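Local coordinates for protein aldehyde dehydrogenase (Bartonella henselae, PDB 3I44) that probably oxidises aldehydes to carboxylic acids with a nicotinamide dinucleotide as hydride acceptor, as other aldehyde dehydrogenases do, at residues G32-P37 / S203-A208; K137-F142 / A185-C190; T179-P184 / A477-L482; G291-F296 / K324-K329; G374-M379 / Y384-V389. The protein carries 1 engineered substitution. All blocks are in the same frame, centred on the assembly; numbering follows the deposited sequence.

Contact 1. Residues G32-P37 / S203-A208; sequences GLWDDP and SAMLFA
Trp34, on the short strand 33-35, faces one side of the helix that runs through 203-208, and the backbones stay well apart: the closest pair of CA atoms, those of Trp34 and Ala208, is 9.6 Å apart. The indole does most of the reaching across that gap. Its CG lies anti to the carbonyl carbon (chi1 -71°), which sends the six-membered ring out toward the helix, where it reaches Met205 and Ala208, two residues nearly one turn apart. Ring atom Trp34 CZ2 comes within 3.7 Å of Ala208 CB, an oblique approach that is neither stacked nor edge-on. The same CZ2 also lies 3.7 Å from Met205 O, and this carbonyl sits at the ring edge, close to the indole plane.

The strand belongs to the N-terminal sheet, where it pairs antiparallel with strand 23-30 in a hairpin that turns through Gly32; the helix packs beside helices 102-113 and 174-188 of the nucleotide-binding part of the aldehyde dehydrogenase fold. The Met205 side chain meets the neighbouring corner of the six-membered ring. It runs out straight and then bends at the thioether (chi3 73°), which brings the terminal methyl against that corner, with Met205 CE 3.8 Å from Trp34 CZ3. Tyr29 also meets the indole, with the ring planes at about 55°, and Lys27 touches it. Met205 also touches Lys25 of the same strand 23-30. On another side of the helix, Ser203 OG is hydrogen-bonded to Glu112 OE2, and Glu112 is one of the residues at the bound sodium ion.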
# COMPACT_ATOMS: atom_id res chain seq x y z
N GLY A 32 -4.24 2.12 30.32
CA GLY A 32 -3.86 3.12 31.31
C GLY A 32 -3.14 2.60 32.55
O GLY A 32 -2.86 3.38 33.42
N LEU A 33 -2.84 1.30 32.60
CA LEU A 33 -2.25 0.67 33.79
C LEU A 33 -1.15 -0.32 33.43
O LEU A 33 -1.25 -1.03 32.40
CB LEU A 33 -3.33 -0.13 34.55
CG LEU A 33 -4.48 0.65 35.21
CD1 LEU A 33 -5.49 -0.32 35.82
CD2 LEU A 33 -3.96 1.62 36.27
N TRP A 34 -0.14 -0.39 34.28
CA TRP A 34 0.89 -1.43 34.18
C TRP A 34 0.34 -2.70 34.84
O TRP A 34 0.04 -2.67 36.03
CB TRP A 34 2.19 -0.99 34.85
CG TRP A 34 2.89 0.06 34.08
CD1 TRP A 34 2.87 1.40 34.31
CD2 TRP A 34 3.70 -0.15 32.92
NE1 TRP A 34 3.63 2.05 33.36
CE2 TRP A 34 4.15 1.12 32.50
CE3 TRP A 34 4.10 -1.27 32.21
CZ2 TRP A 34 4.97 1.29 31.39
CZ3 TRP A 34 4.92 -1.10 31.10
CH2 TRP A 34 5.34 0.17 30.71
N ASP A 35 0.21 -3.78 34.08
CA ASP A 35 -0.35 -5.03 34.62
C ASP A 35 0.52 -6.23 34.24
O ASP A 35 1.29 -6.18 33.26
CB ASP A 35 -1.79 -5.23 34.11
CG ASP A 35 -2.58 -6.27 34.93
OD1 ASP A 35 -2.22 -6.58 36.11
OD2 ASP A 35 -3.58 -6.77 34.36
N ASP A 36 0.40 -7.31 35.04
CA ASP A 36 1.11 -8.57 34.81
C ASP A 36 0.66 -9.22 33.51
O ASP A 36 -0.47 -9.06 33.13
CB ASP A 36 0.82 -9.57 35.96
CG ASP A 36 1.26 -9.04 37.34
OD1 ASP A 36 2.20 -8.21 37.44
OD2 ASP A 36 0.67 -9.48 38.35
N PRO A 37 1.53 -9.97 32.84
CA PRO A 37 1.06 -10.80 31.72
C PRO A 37 0.11 -11.93 32.17
O PRO A 37 0.10 -12.25 33.35
CB PRO A 37 2.35 -11.42 31.19
CG PRO A 37 3.20 -11.54 32.42
CD PRO A 37 2.89 -10.36 33.28
N SER A 203 13.48 1.18 26.36
CA SER A 203 13.29 2.54 25.91
C SER A 203 11.82 2.79 25.62
O SER A 203 11.29 3.81 26.02
CB SER A 203 14.18 2.87 24.71
OG SER A 203 14.13 1.88 23.70
N ALA A 204 11.17 1.83 24.96
CA ALA A 204 9.73 1.85 24.67
C ALA A 204 8.89 1.84 25.93
O ALA A 204 7.87 2.53 26.03
CB ALA A 204 9.34 0.67 23.75
N MET A 205 9.32 1.07 26.91
CA MET A 205 8.59 1.04 28.20
C MET A 205 8.68 2.40 28.89
O MET A 205 7.71 2.87 29.46
CB MET A 205 9.13 -0.09 29.09
CG MET A 205 8.83 -1.43 28.43
SD MET A 205 9.42 -2.84 29.35
CE MET A 205 8.24 -2.88 30.72
N LEU A 206 9.83 3.04 28.84
CA LEU A 206 9.96 4.42 29.36
C LEU A 206 9.08 5.40 28.54
O LEU A 206 8.43 6.28 29.09
CB LEU A 206 11.43 4.87 29.39
CG LEU A 206 11.76 6.32 29.78
CD1 LEU A 206 11.12 6.72 31.16
CD2 LEU A 206 13.33 6.54 29.77
N PHE A 207 9.03 5.21 27.22
CA PHE A 207 8.15 6.02 26.37
C PHE A 207 6.70 5.83 26.81
O PHE A 207 5.93 6.81 26.89
CB PHE A 207 8.33 5.67 24.90
CG PHE A 207 7.57 6.56 23.97
CD1 PHE A 207 8.06 7.81 23.64
CD2 PHE A 207 6.37 6.16 23.43
CE1 PHE A 207 7.37 8.66 22.78
CE2 PHE A 207 5.67 6.99 22.56
CZ PHE A 207 6.18 8.24 22.23
N ALA A 208 6.36 4.59 27.16
CA ALA A 208 5.04 4.30 27.74
C ALA A 208 4.80 5.14 28.98
O ALA A 208 3.72 5.69 29.14
CB ALA A 208 4.87 2.81 28.05

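Contact 2. Residues K137-F142 / A185-C190; sequences KAYKEF and ALLAGC
Tyr139 and Leu187 sit near the C-terminal ends of helices 117-141 and 174-188, and their CA atoms, 7.5 Å apart, are the nearest pair between the two backbones. The contact is built from these two side chains. Tyr139 CG stands anti to the backbone N (chi1 -157°), which carries the phenol away from its own helix and lays one ring face against Leu187. Methyl CD2 of Leu187 rests over the middle of that face, 3.7 Å from the centroid of the Tyr139 ring and 12° off its normal, a well-centred CH-pi contact. Leu187 CB lies over the ring face too, nearer one side of it, 3.5 Å from Tyr139 CE1.

The phenol then reaches past the leucine side chain to its carbonyl: Tyr139 OH gives a weak hydrogen bond to Leu187 O at 2.7 Å. That oxygen belongs to the last turn of helix 174-188, the helix of a beta-alpha-beta crossover between the parallel strands 156-168 and 191-195. The helix ends in a Schellman motif at Gly189, whose positive phi lets the chain turn back so that Cys190 N bonds Ala185 O at 3.0 Å and Gly189 N bonds Leu186 O at 2.9 Å. Leu187 O is held instead by side chains, since Arg87 NH1 is a second donor to it beside the phenol. Helix 84-100, which carries Arg87, also brings Pro84 against Tyr139 and Val91 against Leu187. Ile485 of helix 481-486 packs on both Ala138 and Tyr139, while Phe142 makes edge-to-face contacts with Phe144 and Tyr159.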
# COMPACT_ATOMS: atom_id res chain seq x y z
N LYS A 137 4.82 20.55 13.41
CA LYS A 137 4.82 21.48 12.30
C LYS A 137 3.92 21.00 11.16
O LYS A 137 3.10 21.79 10.65
CB LYS A 137 6.24 21.75 11.77
CG LYS A 137 6.23 22.66 10.51
CD LYS A 137 7.63 23.10 10.08
CE LYS A 137 7.55 24.06 8.87
NZ LYS A 137 8.83 23.95 8.08
N ALA A 138 4.07 19.73 10.75
CA ALA A 138 3.24 19.18 9.68
C ALA A 138 1.75 19.25 10.04
O ALA A 138 0.95 19.66 9.23
CB ALA A 138 3.65 17.71 9.32
N TYR A 139 1.40 18.90 11.28
CA TYR A 139 -0.01 18.86 11.68
C TYR A 139 -0.67 20.22 11.56
O TYR A 139 -1.83 20.32 11.19
CB TYR A 139 -0.17 18.42 13.11
CG TYR A 139 -1.50 17.82 13.48
CD1 TYR A 139 -2.03 16.71 12.78
CD2 TYR A 139 -2.20 18.27 14.59
CE1 TYR A 139 -3.23 16.12 13.18
CE2 TYR A 139 -3.39 17.66 14.99
CZ TYR A 139 -3.89 16.58 14.30
OH TYR A 139 -5.07 15.99 14.70
N LYS A 140 0.09 21.25 11.90
CA LYS A 140 -0.38 22.63 11.79
C LYS A 140 -0.68 23.01 10.34
O LYS A 140 -1.62 23.73 10.10
CB LYS A 140 0.59 23.59 12.51
CG LYS A 140 0.29 23.65 14.02
CD LYS A 140 1.54 23.77 14.94
CE LYS A 140 2.01 25.21 15.18
NZ LYS A 140 3.28 25.24 15.98
N GLU A 141 0.06 22.48 9.37
CA GLU A 141 -0.27 22.68 7.96
C GLU A 141 -1.36 21.77 7.38
O GLU A 141 -1.77 21.95 6.24
CB GLU A 141 0.99 22.53 7.09
CG GLU A 141 2.10 23.56 7.43
CD GLU A 141 1.61 25.02 7.39
OE1 GLU A 141 1.53 25.61 6.27
OE2 GLU A 141 1.30 25.58 8.47
N PHE A 142 -1.81 20.77 8.13
CA PHE A 142 -2.70 19.74 7.58
C PHE A 142 -4.12 20.08 7.91
O PHE A 142 -4.39 20.59 8.98
CB PHE A 142 -2.34 18.39 8.19
CG PHE A 142 -3.27 17.28 7.85
CD1 PHE A 142 -3.25 16.69 6.61
CD2 PHE A 142 -4.12 16.75 8.82
CE1 PHE A 142 -4.11 15.64 6.31
CE2 PHE A 142 -4.97 15.72 8.53
CZ PHE A 142 -4.96 15.16 7.26
N ALA A 185 0.08 8.38 14.54
CA ALA A 185 -1.11 7.58 14.83
C ALA A 185 -2.01 8.33 15.83
O ALA A 185 -3.22 8.40 15.65
CB ALA A 185 -0.72 6.16 15.35
N LEU A 186 -1.41 8.90 16.86
CA LEU A 186 -2.12 9.82 17.76
C LEU A 186 -2.80 10.97 16.99
O LEU A 186 -4.02 11.17 17.09
CB LEU A 186 -1.16 10.35 18.82
CG LEU A 186 -0.73 9.28 19.86
CD1 LEU A 186 0.34 9.85 20.82
CD2 LEU A 186 -1.96 8.64 20.59
N LEU A 187 -2.02 11.69 16.20
CA LEU A 187 -2.55 12.89 15.52
C LEU A 187 -3.69 12.55 14.55
O LEU A 187 -4.66 13.30 14.44
CB LEU A 187 -1.39 13.62 14.85
CG LEU A 187 -0.35 14.23 15.77
CD1 LEU A 187 0.90 14.69 14.96
CD2 LEU A 187 -0.97 15.39 16.61
N ALA A 188 -3.58 11.39 13.89
CA ALA A 188 -4.57 10.90 12.95
C ALA A 188 -5.90 10.48 13.65
O ALA A 188 -6.92 10.35 12.99
CB ALA A 188 -4.03 9.73 12.13
N GLY A 189 -5.86 10.30 14.96
CA GLY A 189 -7.05 9.85 15.72
C GLY A 189 -7.17 8.33 15.89
O GLY A 189 -8.26 7.82 16.24
N CYS A 190 -6.09 7.61 15.63
CA CYS A 190 -6.03 6.16 15.82
C CYS A 190 -5.70 5.80 17.26
O CYS A 190 -5.09 6.59 17.96
CB CYS A 190 -4.97 5.53 14.93
SG CYS A 190 -5.29 5.67 13.20

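Contact 3. Residues T179-P184 / A477-L482; sequences TLKVIP and AREGGL
Lys181 reaches Glu479 by running straight out from its helix and bending only at the last torsion (chi4 -68°), while Glu479, extended beyond CG, brings its carboxylate across to meet it. The resulting salt bridge joins Lys181 NZ to Glu479 OE1 at 2.8 Å, with the ammonium on the syn side of that oxygen but tilted 33° out of the carboxylate plane. The other oxygen lies on Leu180, with Glu479 OE2 3.5 Å from Leu180 CD1, while Leu180 CD2 packs on Gly480 CA at 3.8 Å. Between the backbones a water donates to Leu180 O (2.6 Å) and accepts from Gly480 N (2.8 Å). Pro184, which has no amide hydrogen, leaves Leu180 O without its usual helical donor and kinks the helix here; the water takes that place.

In relatives a lysine and glutamate placed like these have been proposed to relay protons, and a similar role is possible here. Lys181 NZ is also bonded to Ser245 OG and Thr247 OG1 of strand 243-247, Glu479 touches Glu270 of strand 266-270, and His131 of helix 117-141 packs on Leu180.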
# COMPACT_ATOMS: atom_id res chain seq x y z
N THR A 179 8.83 6.94 17.81
CA THR A 179 8.21 8.25 17.60
C THR A 179 7.64 8.40 16.20
O THR A 179 6.57 8.95 16.04
CB THR A 179 9.16 9.44 17.93
OG1 THR A 179 10.34 9.39 17.11
CG2 THR A 179 9.56 9.43 19.38
N LEU A 180 8.34 7.88 15.20
CA LEU A 180 7.84 7.87 13.82
C LEU A 180 6.50 7.14 13.65
O LEU A 180 5.79 7.42 12.70
CB LEU A 180 8.86 7.28 12.85
CG LEU A 180 10.00 8.23 12.44
CD1 LEU A 180 11.02 7.44 11.59
CD2 LEU A 180 9.54 9.56 11.74
N LYS A 181 6.15 6.23 14.56
CA LYS A 181 4.90 5.52 14.44
C LYS A 181 3.83 6.02 15.39
O LYS A 181 2.72 6.21 14.96
CB LYS A 181 5.13 4.02 14.66
CG LYS A 181 6.05 3.42 13.59
CD LYS A 181 6.12 1.89 13.76
CE LYS A 181 7.25 1.32 12.95
NZ LYS A 181 7.02 1.42 11.46
N VAL A 182 4.16 6.23 16.66
CA VAL A 182 3.12 6.51 17.65
C VAL A 182 2.55 7.93 17.50
O VAL A 182 1.36 8.14 17.66
CB VAL A 182 3.66 6.34 19.08
CG1 VAL A 182 2.66 6.88 20.09
CG2 VAL A 182 4.01 4.86 19.36
N ILE A 183 3.41 8.90 17.22
CA ILE A 183 2.98 10.30 17.10
C ILE A 183 2.01 10.52 15.94
O ILE A 183 0.99 11.12 16.16
CB ILE A 183 4.19 11.28 17.05
CG1 ILE A 183 5.04 11.13 18.32
CG2 ILE A 183 3.71 12.72 16.84
CD1 ILE A 183 4.32 11.43 19.69
N PRO A 184 2.32 10.05 14.71
CA PRO A 184 1.32 10.33 13.65
C PRO A 184 0.01 9.54 13.86
O PRO A 184 -1.07 10.02 13.47
CB PRO A 184 2.04 9.94 12.35
CG PRO A 184 3.14 9.03 12.77
CD PRO A 184 3.56 9.50 14.15
N ALA A 477 7.07 2.19 2.86
CA ALA A 477 6.59 3.13 3.88
C ALA A 477 7.14 4.55 3.65
O ALA A 477 8.22 4.73 3.10
CB ALA A 477 7.01 2.64 5.20
N ARG A 478 6.38 5.53 4.07
CA ARG A 478 6.77 6.95 3.94
C ARG A 478 6.50 7.58 5.31
O ARG A 478 5.39 8.08 5.58
CB ARG A 478 5.97 7.58 2.81
CG ARG A 478 6.37 7.07 1.42
CD ARG A 478 7.69 7.68 0.94
NE ARG A 478 8.26 7.22 -0.33
CZ ARG A 478 8.92 6.07 -0.51
NH1 ARG A 478 9.03 5.16 0.47
NH2 ARG A 478 9.47 5.81 -1.68
N GLU A 479 7.48 7.45 6.20
CA GLU A 479 7.34 7.87 7.58
C GLU A 479 7.79 9.32 7.74
O GLU A 479 8.64 9.78 7.00
CB GLU A 479 8.12 6.94 8.51
CG GLU A 479 7.55 5.51 8.56
CD GLU A 479 7.91 4.72 9.81
OE1 GLU A 479 7.02 4.04 10.38
OE2 GLU A 479 9.06 4.81 10.27
N GLY A 480 7.23 10.04 8.70
CA GLY A 480 7.69 11.38 8.99
C GLY A 480 6.87 12.48 8.34
O GLY A 480 6.34 12.32 7.22
N GLY A 481 6.78 13.63 9.03
CA GLY A 481 6.03 14.76 8.50
C GLY A 481 4.61 14.42 8.03
O GLY A 481 3.90 13.57 8.61
N LEU A 482 4.22 15.05 6.93
CA LEU A 482 2.85 14.89 6.44
C LEU A 482 2.62 13.48 5.89
O LEU A 482 1.53 12.93 6.03
CB LEU A 482 2.56 15.87 5.31
CG LEU A 482 1.69 17.05 5.68
CD1 LEU A 482 1.75 18.08 4.53
CD2 LEU A 482 0.28 16.54 5.93
O HOH W 1 5.60 8.45 10.36

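Contact 4. Residues G291-F296 / K324-K329; sequences GVRHCF and KDIAEK
Ile326 is the centre of this contact and meets two residues of the facing helix with different branches. Its CG2 methyl packs on Val292, 3.8 Å from Val292 CG1, while the CD1 methyl lies over one face of the Arg293 guanidinium, 3.8 Å from Arg293 NH2. The two branches diverge because CG2 stands anti to the backbone N while CG1 turns beside it (chi1 -63°). Arg293 runs extended from CG to NE and crosses the isoleucine at about a right angle, its guanidinium flat over the methyl, which sits toward the group's rim. One turn further along, Phe296 leans on Ala327, with Phe296 CE2 3.8 Å from Ala327 CA in an oblique approach.

Behind this first layer, Val292 O of its own helix lies over one face of the Phe296 ring, displaced toward the rim. On the other helix, Ile326 O receives a bond from Thr330 OG1. The outer side of that helix carries intrahelical salt bridges. Lys329 NZ reaches Asp325 OD2 at 3.0 Å on its syn lone pair, and Lys324 NZ makes a weaker one to Glu328 OE2 at 3.3 Å.

The segment axes come within 9.8 Å and cross at -40°, with their N-to-C directions broadly alike. Helix 287-296 links the neighbouring parallel strands 276-279 and 308-312 of the catalytic-domain sheet, a beta-alpha-beta crossover, and helix 316-329 follows strand 308-312. Both lie against that sheet: Val292 touches Leu409 of strand 408-414, Ala327 touches Thr370 of strand 367-370, and Phe296 and Ala327 share Val389 of strand 388-391.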
# COMPACT_ATOMS: atom_id res chain seq x y z
N GLY A 291 32.12 9.43 4.30
CA GLY A 291 31.58 8.14 3.90
C GLY A 291 31.94 6.99 4.81
O GLY A 291 31.09 6.14 5.16
N VAL A 292 33.22 6.93 5.18
CA VAL A 292 33.71 5.83 6.01
C VAL A 292 33.12 5.97 7.41
O VAL A 292 32.50 5.05 7.96
CB VAL A 292 35.27 5.74 5.99
CG1 VAL A 292 35.74 4.61 6.90
CG2 VAL A 292 35.78 5.51 4.55
N ARG A 293 33.22 7.18 7.95
CA ARG A 293 32.61 7.46 9.23
C ARG A 293 31.13 7.12 9.29
O ARG A 293 30.63 6.61 10.32
CB ARG A 293 32.80 8.94 9.61
CG ARG A 293 34.20 9.30 10.05
CD ARG A 293 34.34 10.80 10.34
NE ARG A 293 35.66 11.08 10.89
CZ ARG A 293 36.61 11.86 10.34
NH1 ARG A 293 36.43 12.52 9.19
NH2 ARG A 293 37.78 11.98 10.98
N HIS A 294 30.40 7.43 8.22
CA HIS A 294 28.94 7.19 8.19
C HIS A 294 28.69 5.65 8.26
O HIS A 294 27.78 5.18 8.96
CB HIS A 294 28.30 7.80 6.91
CG HIS A 294 26.81 7.85 6.94
ND1 HIS A 294 26.06 8.50 5.97
CD2 HIS A 294 25.91 7.34 7.82
CE1 HIS A 294 24.78 8.39 6.27
NE2 HIS A 294 24.66 7.68 7.38
N CYS A 295 29.51 4.87 7.54
CA CYS A 295 29.41 3.41 7.57
C CYS A 295 29.53 2.81 8.98
O CYS A 295 28.80 1.88 9.32
CB CYS A 295 30.44 2.77 6.63
SG CYS A 295 30.11 0.98 6.32
N PHE A 296 30.43 3.33 9.81
CA PHE A 296 30.66 2.76 11.13
C PHE A 296 29.76 3.33 12.22
O PHE A 296 29.69 2.77 13.33
CB PHE A 296 32.12 2.94 11.56
CG PHE A 296 33.14 2.31 10.59
CD1 PHE A 296 32.83 1.15 9.86
CD2 PHE A 296 34.39 2.89 10.42
CE1 PHE A 296 33.78 0.59 8.96
CE2 PHE A 296 35.36 2.31 9.55
CZ PHE A 296 35.03 1.19 8.80
N LYS A 324 41.28 2.81 5.38
CA LYS A 324 42.21 2.17 6.31
C LYS A 324 42.53 3.08 7.50
O LYS A 324 42.39 2.66 8.64
CB LYS A 324 43.51 1.80 5.60
CG LYS A 324 44.52 1.01 6.45
CD LYS A 324 45.73 0.62 5.55
CE LYS A 324 46.52 -0.59 6.06
NZ LYS A 324 47.55 -0.19 7.04
N ASP A 325 42.96 4.31 7.22
CA ASP A 325 43.28 5.28 8.28
C ASP A 325 42.11 5.53 9.23
O ASP A 325 42.26 5.48 10.46
CB ASP A 325 43.71 6.63 7.65
CG ASP A 325 44.29 7.61 8.69
OD1 ASP A 325 45.35 7.31 9.28
OD2 ASP A 325 43.70 8.70 8.90
N ILE A 326 40.94 5.81 8.65
CA ILE A 326 39.78 6.10 9.48
C ILE A 326 39.40 4.87 10.32
O ILE A 326 39.20 4.99 11.53
CB ILE A 326 38.58 6.60 8.64
CG1 ILE A 326 38.91 7.92 7.94
CG2 ILE A 326 37.40 6.80 9.53
CD1 ILE A 326 39.16 9.10 8.89
N ALA A 327 39.36 3.69 9.70
CA ALA A 327 39.10 2.45 10.45
C ALA A 327 40.07 2.28 11.63
O ALA A 327 39.65 2.04 12.76
CB ALA A 327 39.19 1.23 9.54
N GLU A 328 41.37 2.41 11.36
CA GLU A 328 42.36 2.21 12.42
C GLU A 328 42.21 3.24 13.52
O GLU A 328 42.47 2.94 14.68
CB GLU A 328 43.78 2.20 11.84
CG GLU A 328 44.00 0.92 11.03
CD GLU A 328 45.28 0.89 10.22
OE1 GLU A 328 45.97 1.94 10.11
OE2 GLU A 328 45.57 -0.21 9.68
N LYS A 329 41.75 4.43 13.18
CA LYS A 329 41.49 5.47 14.17
C LYS A 329 40.08 5.40 14.81
O LYS A 329 39.76 6.22 15.65
CB LYS A 329 41.67 6.85 13.52
CG LYS A 329 43.11 7.14 13.15
CD LYS A 329 43.24 8.51 12.48
CE LYS A 329 44.72 8.89 12.31
NZ LYS A 329 44.85 10.02 11.33

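Contact 5. Residues G374-M379 / Y384-V389; sequences GLPMGM and YVRPTV
A Met-aromatic contact and close proline packing join the two arms of this loop, which leads from strand 367-370 of the catalytic-domain sheet back to its antiparallel neighbour 388-391. Met379 SD stands over the centre of one face of the Tyr384 ring, 4.0 Å from its centroid and 11° off the normal. Bends at chi2 and chi3 bring the thioether there (chi2 -91°), so the methionine crosses the ring at about a right angle. At the ring edge, near its plane, lies Leu375 CD2, which also packs on Tyr384 CB at 3.8 Å.

Pro376 fits tightly beside the tyrosine stem, with Pro376 CD 3.4 Å from Tyr384 CB. It starts a type II turn through Met377 and Gly378, closed by Met379 N bonding Pro376 O at 3.2 Å, and this turn is what carries Met379 back over the ring. Pro376 and the Arg386 chain also run past each other in opposite directions, and Arg386 CD lies 3.3 Å from Gly374 O; the guanidinium end goes on to Thr373 O through NH1.

One water bridges the two segments, donating to Gly374 O at 2.7 Å and accepting from Arg386 N at 3.1 Å, while Thr388 OG1 bonds Arg386 O from well above its carbonyl plane. Tyr384 O is buried under Leu375 and Pro376 with no partner in the model, which probably carries some cost. Cohesion between the two arms therefore probably rests mainly on dispersion, from sulfur on ring and proline on aliphatic stem.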
# COMPACT_ATOMS: atom_id res chain seq x y z
N GLY A 374 36.83 -11.53 15.14
CA GLY A 374 37.23 -11.53 16.54
C GLY A 374 37.05 -10.21 17.26
O GLY A 374 36.80 -9.16 16.65
N LEU A 375 37.18 -10.26 18.58
CA LEU A 375 37.08 -9.08 19.42
C LEU A 375 38.27 -8.15 19.17
O LEU A 375 39.36 -8.63 18.91
CB LEU A 375 37.04 -9.49 20.89
CG LEU A 375 35.72 -10.07 21.41
CD1 LEU A 375 35.92 -10.67 22.83
CD2 LEU A 375 34.66 -8.99 21.46
N PRO A 376 38.06 -6.83 19.22
CA PRO A 376 39.22 -5.95 19.13
C PRO A 376 40.17 -6.20 20.32
O PRO A 376 39.73 -6.59 21.40
CB PRO A 376 38.62 -4.54 19.18
CG PRO A 376 37.17 -4.69 19.03
CD PRO A 376 36.81 -6.08 19.42
N MET A 377 41.46 -6.00 20.10
CA MET A 377 42.48 -6.32 21.12
C MET A 377 42.15 -5.62 22.43
O MET A 377 41.80 -4.44 22.43
CB MET A 377 43.87 -5.86 20.64
CG MET A 377 45.05 -6.50 21.36
SD MET A 377 45.66 -8.01 20.60
CE MET A 377 44.78 -9.27 21.55
N GLY A 378 42.24 -6.36 23.52
CA GLY A 378 42.01 -5.79 24.83
C GLY A 378 40.61 -5.96 25.39
O GLY A 378 40.41 -5.83 26.60
N MET A 379 39.62 -6.23 24.53
CA MET A 379 38.24 -6.39 24.98
C MET A 379 38.04 -7.86 25.35
O MET A 379 38.32 -8.73 24.55
CB MET A 379 37.26 -6.02 23.86
CG MET A 379 37.53 -4.71 23.11
SD MET A 379 36.70 -3.33 23.86
CE MET A 379 37.98 -2.83 25.02
N TYR A 384 31.77 -6.82 20.65
CA TYR A 384 32.56 -5.82 19.92
C TYR A 384 33.08 -6.36 18.62
O TYR A 384 33.73 -7.42 18.60
CB TYR A 384 33.73 -5.34 20.77
CG TYR A 384 33.26 -4.63 22.02
CD1 TYR A 384 32.79 -3.33 21.96
CD2 TYR A 384 33.30 -5.25 23.25
CE1 TYR A 384 32.36 -2.67 23.09
CE2 TYR A 384 32.85 -4.59 24.40
CZ TYR A 384 32.39 -3.30 24.31
OH TYR A 384 31.97 -2.65 25.43
N VAL A 385 32.76 -5.65 17.54
CA VAL A 385 33.17 -6.00 16.21
C VAL A 385 34.24 -4.99 15.81
O VAL A 385 34.14 -3.80 16.13
CB VAL A 385 31.97 -5.98 15.23
CG1 VAL A 385 32.43 -6.29 13.80
CG2 VAL A 385 30.88 -6.97 15.66
N ARG A 386 35.27 -5.46 15.13
CA ARG A 386 36.35 -4.60 14.68
C ARG A 386 35.92 -3.81 13.45
O ARG A 386 35.45 -4.41 12.48
CB ARG A 386 37.58 -5.44 14.30
CG ARG A 386 38.19 -6.23 15.44
CD ARG A 386 39.07 -7.38 14.97
NE ARG A 386 40.28 -6.92 14.30
CZ ARG A 386 41.05 -7.70 13.54
NH1 ARG A 386 40.74 -8.98 13.34
NH2 ARG A 386 42.16 -7.22 12.98
N PRO A 387 36.15 -2.48 13.44
CA PRO A 387 35.93 -1.76 12.19
C PRO A 387 36.72 -2.39 11.05
O PRO A 387 37.94 -2.51 11.12
CB PRO A 387 36.45 -0.36 12.50
CG PRO A 387 36.30 -0.21 13.94
CD PRO A 387 36.49 -1.59 14.54
N THR A 388 36.02 -2.81 10.01
CA THR A 388 36.61 -3.62 8.95
C THR A 388 36.36 -3.00 7.59
O THR A 388 35.26 -2.51 7.30
CB THR A 388 36.00 -5.07 9.04
OG1 THR A 388 36.29 -5.62 10.33
CG2 THR A 388 36.54 -5.98 7.93
N VAL A 389 37.39 -3.02 6.74
CA VAL A 389 37.29 -2.56 5.37
C VAL A 389 37.70 -3.67 4.40
O VAL A 389 38.78 -4.25 4.54
CB VAL A 389 38.16 -1.28 5.16
CG1 VAL A 389 38.14 -0.82 3.73
CG2 VAL A 389 37.71 -0.13 6.08
O HOH W 2 35.42 -8.51 14.45

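How the contacts relate
The contacts fall into two groups. Contacts 2 and 3, centres 10 Å apart, share helix 174-188 and touch where Phe142 CD1 meets Leu482 CD2 at 3.6 Å; contact 1 touches contact 3 through Phe207 CE2, 3.9 Å from Val182 CG1, staying about 6 Å from contact 2. Contacts 4 and 5, centres 13 Å apart, form the second, where Ala327 CB meets Val389 CG2 at 4.0 Å. Between nearest atoms, contacts 3 and 4 stay about 14 Å apart. Contact 3 closes a long loop enclosing contacts 4 and 5 and is, by family resemblance, probably near the catalytic centre. The sodium ion lies about 12 Å from the Met205 and about 13 Å from the Tyr384 side chain.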